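Local atomic coordinates of NEDD8-conjugating enzyme UBC12 (Saccharomyces cerevisiae, PDB entry 3O2U), a protein that accepts the ubiquitin-like protein NEDD8/Rub1 from its E1 enzyme and catalyses its covalent attachment to other proteins, chiefly the cullin Cdc53. Residues S81-L86 / V100-I105. Numbering follows the deposited sequence.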
ATOM      1  N   SER A  81      11.065  10.524   2.078  1.00 22.68           N
ATOM      2  CA  SER A  81      10.586   9.213   2.517  1.00 16.25           C
ATOM      3  C   SER A  81       9.053   9.177   2.623  1.00 19.45           C
ATOM      4  O   SER A  81       8.470   9.866   3.461  1.00 18.15           O
ATOM      5  CB  SER A  81      11.239   8.828   3.854  1.00 19.47           C
ATOM      6  OG  SER A  81      12.635   8.621   3.691  1.00 24.27           O
ATOM      7  N   ILE A  82       8.405   8.394   1.766  1.00 17.28           N
ATOM      8  CA  ILE A  82       6.946   8.279   1.794  1.00 15.65           C
ATOM      9  C   ILE A  82       6.553   6.895   2.268  1.00 13.14           C
ATOM     10  O   ILE A  82       6.909   5.903   1.645  1.00 15.65           O
ATOM     11  CB  ILE A  82       6.308   8.545   0.423  1.00 18.40           C
ATOM     12  CG1 ILE A  82       6.807   9.882  -0.159  1.00 18.50           C
ATOM     13  CG2 ILE A  82       4.788   8.541   0.553  1.00 18.42           C
ATOM     14  CD1 ILE A  82       8.125   9.771  -0.963  1.00 17.97           C
ATOM     15  N   ASN A  83       5.877   6.812   3.409  1.00 16.40           N
ATOM     16  CA  ASN A  83       5.494   5.503   3.915  1.00 17.05           C
ATOM     17  C   ASN A  83       4.024   5.189   3.665  1.00 15.74           C
ATOM     18  O   ASN A  83       3.181   6.090   3.611  1.00 15.80           O
ATOM     19  CB  ASN A  83       5.900   5.300   5.393  1.00 16.53           C
ATOM     20  CG  ASN A  83       5.297   6.341   6.332  1.00 21.50           C
ATOM     21  OD1 ASN A  83       4.974   7.456   5.929  1.00 20.88           O
ATOM     22  ND2 ASN A  83       5.159   5.972   7.605  1.00 22.63           N
ATOM     23  N   PHE A  84       3.737   3.899   3.495  1.00 16.20           N
ATOM     24  CA  PHE A  84       2.393   3.407   3.192  1.00 13.99           C
ATOM     25  C   PHE A  84       2.097   2.242   4.127  1.00 16.31           C
ATOM     26  O   PHE A  84       2.989   1.466   4.471  1.00 15.40           O
ATOM     27  CB  PHE A  84       2.299   2.854   1.759  1.00 11.37           C
ATOM     28  CG  PHE A  84       2.577   3.867   0.687  1.00 16.68           C
ATOM     29  CD1 PHE A  84       1.535   4.544   0.056  1.00 15.92           C
ATOM     30  CD2 PHE A  84       3.883   4.147   0.305  1.00 15.03           C
ATOM     31  CE1 PHE A  84       1.801   5.484  -0.961  1.00 18.69           C
ATOM     32  CE2 PHE A  84       4.152   5.082  -0.708  1.00 14.38           C
ATOM     33  CZ  PHE A  84       3.116   5.748  -1.334  1.00 15.33           C
ATOM     34  N   ASN A  85       0.839   2.107   4.515  1.00 16.04           N
ATOM     35  CA  ASN A  85       0.397   0.904   5.202  1.00 15.61           C
ATOM     36  C   ASN A  85      -0.327   0.046   4.181  1.00 16.92           C
ATOM     37  O   ASN A  85      -1.108   0.562   3.377  1.00 16.58           O
ATOM     38  CB  ASN A  85      -0.549   1.244   6.352  1.00 19.93           C
ATOM     39  CG  ASN A  85       0.139   1.240   7.710  1.00 22.25           C
ATOM     40  OD1 ASN A  85       1.302   0.858   7.836  1.00 27.50           O
ATOM     41  ND2 ASN A  85      -0.582   1.672   8.732  1.00 24.48           N
ATOM     42  N   LEU A  86      -0.047  -1.250   4.189  1.00 14.30           N
ATOM     43  CA  LEU A  86      -0.776  -2.198   3.348  1.00 17.17           C
ATOM     44  C   LEU A  86      -1.538  -3.167   4.255  1.00 17.11           C
ATOM     45  O   LEU A  86      -0.912  -3.895   5.040  1.00 17.82           O
ATOM     46  CB  LEU A  86       0.193  -2.982   2.454  1.00 15.49           C
ATOM     47  CG  LEU A  86       0.763  -2.299   1.197  1.00 15.36           C
ATOM     48  CD1 LEU A  86       1.550  -1.048   1.543  1.00 17.29           C
ATOM     49  CD2 LEU A  86       1.643  -3.273   0.468  1.00 10.42           C
ATOM     50  N   VAL A 100      -2.769   2.617   2.038  1.00 15.79           N
ATOM     51  CA  VAL A 100      -2.997   3.956   2.580  1.00 16.20           C
ATOM     52  C   VAL A 100      -1.672   4.691   2.702  1.00 16.78           C
ATOM     53  O   VAL A 100      -0.752   4.199   3.357  1.00 17.24           O
ATOM     54  CB  VAL A 100      -3.629   3.883   3.994  1.00 19.57           C
ATOM     55  CG1 VAL A 100      -3.856   5.273   4.548  1.00 22.93           C
ATOM     56  CG2 VAL A 100      -4.939   3.116   3.954  1.00 24.50           C
ATOM     57  N   CYS A 101      -1.565   5.860   2.084  1.00 16.31           N
ATOM     58  CA  CYS A 101      -0.357   6.684   2.238  1.00 18.04           C
ATOM     59  C   CYS A 101      -0.427   7.436   3.567  1.00 21.60           C
ATOM     60  O   CYS A 101      -1.445   8.045   3.886  1.00 18.48           O
ATOM     61  CB  CYS A 101      -0.198   7.670   1.069  1.00 15.35           C
ATOM     62  SG  CYS A 101       1.302   8.716   1.203  1.00 17.74           S
ATOM     63  N   LEU A 102       0.655   7.380   4.338  1.00 18.23           N
ATOM     64  CA  LEU A 102       0.653   7.836   5.714  1.00 18.64           C
ATOM     65  C   LEU A 102       1.220   9.238   5.857  1.00 24.51           C
ATOM     66  O   LEU A 102       1.385   9.724   6.968  1.00 24.74           O
ATOM     67  CB  LEU A 102       1.465   6.877   6.592  1.00 17.08           C
ATOM     68  CG  LEU A 102       1.044   5.414   6.514  1.00 19.89           C
ATOM     69  CD1 LEU A 102       1.863   4.598   7.498  1.00 20.61           C
ATOM     70  CD2 LEU A 102      -0.453   5.283   6.800  1.00 20.99           C
ATOM     71  N   LYS A 103       1.536   9.873   4.729  1.00 21.85           N
ATOM     72  CA  LYS A 103       2.057  11.233   4.734  1.00 19.33           C
ATOM     73  C   LYS A 103       1.231  12.127   3.814  1.00 22.13           C
ATOM     74  O   LYS A 103       0.787  11.690   2.756  1.00 22.31           O
ATOM     75  CB  LYS A 103       3.523  11.245   4.270  1.00 22.62           C
ATOM     76  CG  LYS A 103       4.504  10.589   5.248  1.00 17.83           C
ATOM     77  CD  LYS A 103       4.544  11.336   6.576  1.00 18.54           C
ATOM     78  CE  LYS A 103       5.730  10.894   7.465  1.00 25.56           C
ATOM     79  NZ  LYS A 103       5.732   9.434   7.763  1.00 28.98           N
ATOM     80  N   LYS A 104       1.028  13.377   4.219  1.00 19.40           N
ATOM     81  CA  LYS A 104       0.455  14.369   3.325  1.00 24.28           C
ATOM     82  C   LYS A 104       1.530  14.762   2.326  1.00 25.97           C
ATOM     83  O   LYS A 104       2.519  15.435   2.677  1.00 22.94           O
ATOM     84  CB  LYS A 104       0.000  15.602   4.108  1.00 23.72           C
ATOM     85  CG  LYS A 104      -0.952  15.289   5.256  1.00 26.09           C
ATOM     86  CD  LYS A 104      -1.636  16.563   5.746  1.00 31.22           C
ATOM     87  CE  LYS A 104      -2.327  16.347   7.090  1.00 41.01           C
ATOM     88  NZ  LYS A 104      -2.366  17.617   7.899  1.00 42.01           N
ATOM     89  N   ILE A 105       1.365  14.328   1.085  1.00 22.98           N
ATOM     90  CA  ILE A 105       2.365  14.656   0.070  1.00 23.72           C
ATOM     91  C   ILE A 105       1.740  15.260  -1.191  1.00 25.66           C
ATOM     92  O   ILE A 105       0.577  15.009  -1.512  1.00 22.38           O
ATOM     93  CB  ILE A 105       3.282  13.454  -0.278  1.00 28.38           C
ATOM     94  CG1 ILE A 105       2.521  12.393  -1.051  1.00 26.87           C
ATOM     95  CG2 ILE A 105       3.910  12.830   0.991  1.00 26.23           C
ATOM     96  CD1 ILE A 105       3.428  11.610  -1.968  1.00 28.58           C
TER
HETATM   97  O   HOH W   1       3.845   7.547   9.895  1.00 37.28           O
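Asn85 and Val100 form an antiparallel hydrogen-bonded pair, Asn85 N donating to Val100 O and Val100 N returning a bond to Asn85 O (3.0 Å), and Phe84 faces Cys101 as the adjoining non-hydrogen-bonded pair. A third backbone bond, from Leu102 N to Asn83 O (2.9 Å, N-H...O 167°), holds the chain just as it leaves the strand; beyond it the backbones diverge, and Lys103 is reached through side chains. Lys103, bent at chi2 and chi4, curls back so that its NZ lies 2.8 Å from Asn83 OD1, a hydrogen bond made from above the carbonyl plane of the amide. A water accepts from ND2 of the same amide and bridges to Lys103 NZ, though its bond to the lysine is weak. ND2 also donates to Glu67 of strand 65-70; with OD1 taken by the lysine, these bonds fix the rotation of the amide. Leu102 lies across the two asparagines at about a right angle to each, its CD1 3.6 Å from Asn83 ND2 and 3.8 Å from Asn85 CG, so that one methyl touches both amides. On the other face of the sheet, Cys101 turns its sulfur anti to the backbone N (chi1 -180°), which carries SG diagonally across to Ile82 CG2 of the neighbouring strand, 3.6 Å away. The same SG lies 4.5 Å from the centroid of the Phe84 ring, in an oblique sulfur-aromatic contact, and Ile105 CD1 meets Ile82 CG2 more loosely. In the four-stranded antiparallel sheet of the UBC fold, 98-101 is an outermost strand, with 82-87 between it and 65-70, while Phe142 of helix 131-143 packs against Ile82, Phe84 and Ile105 on the apolar face.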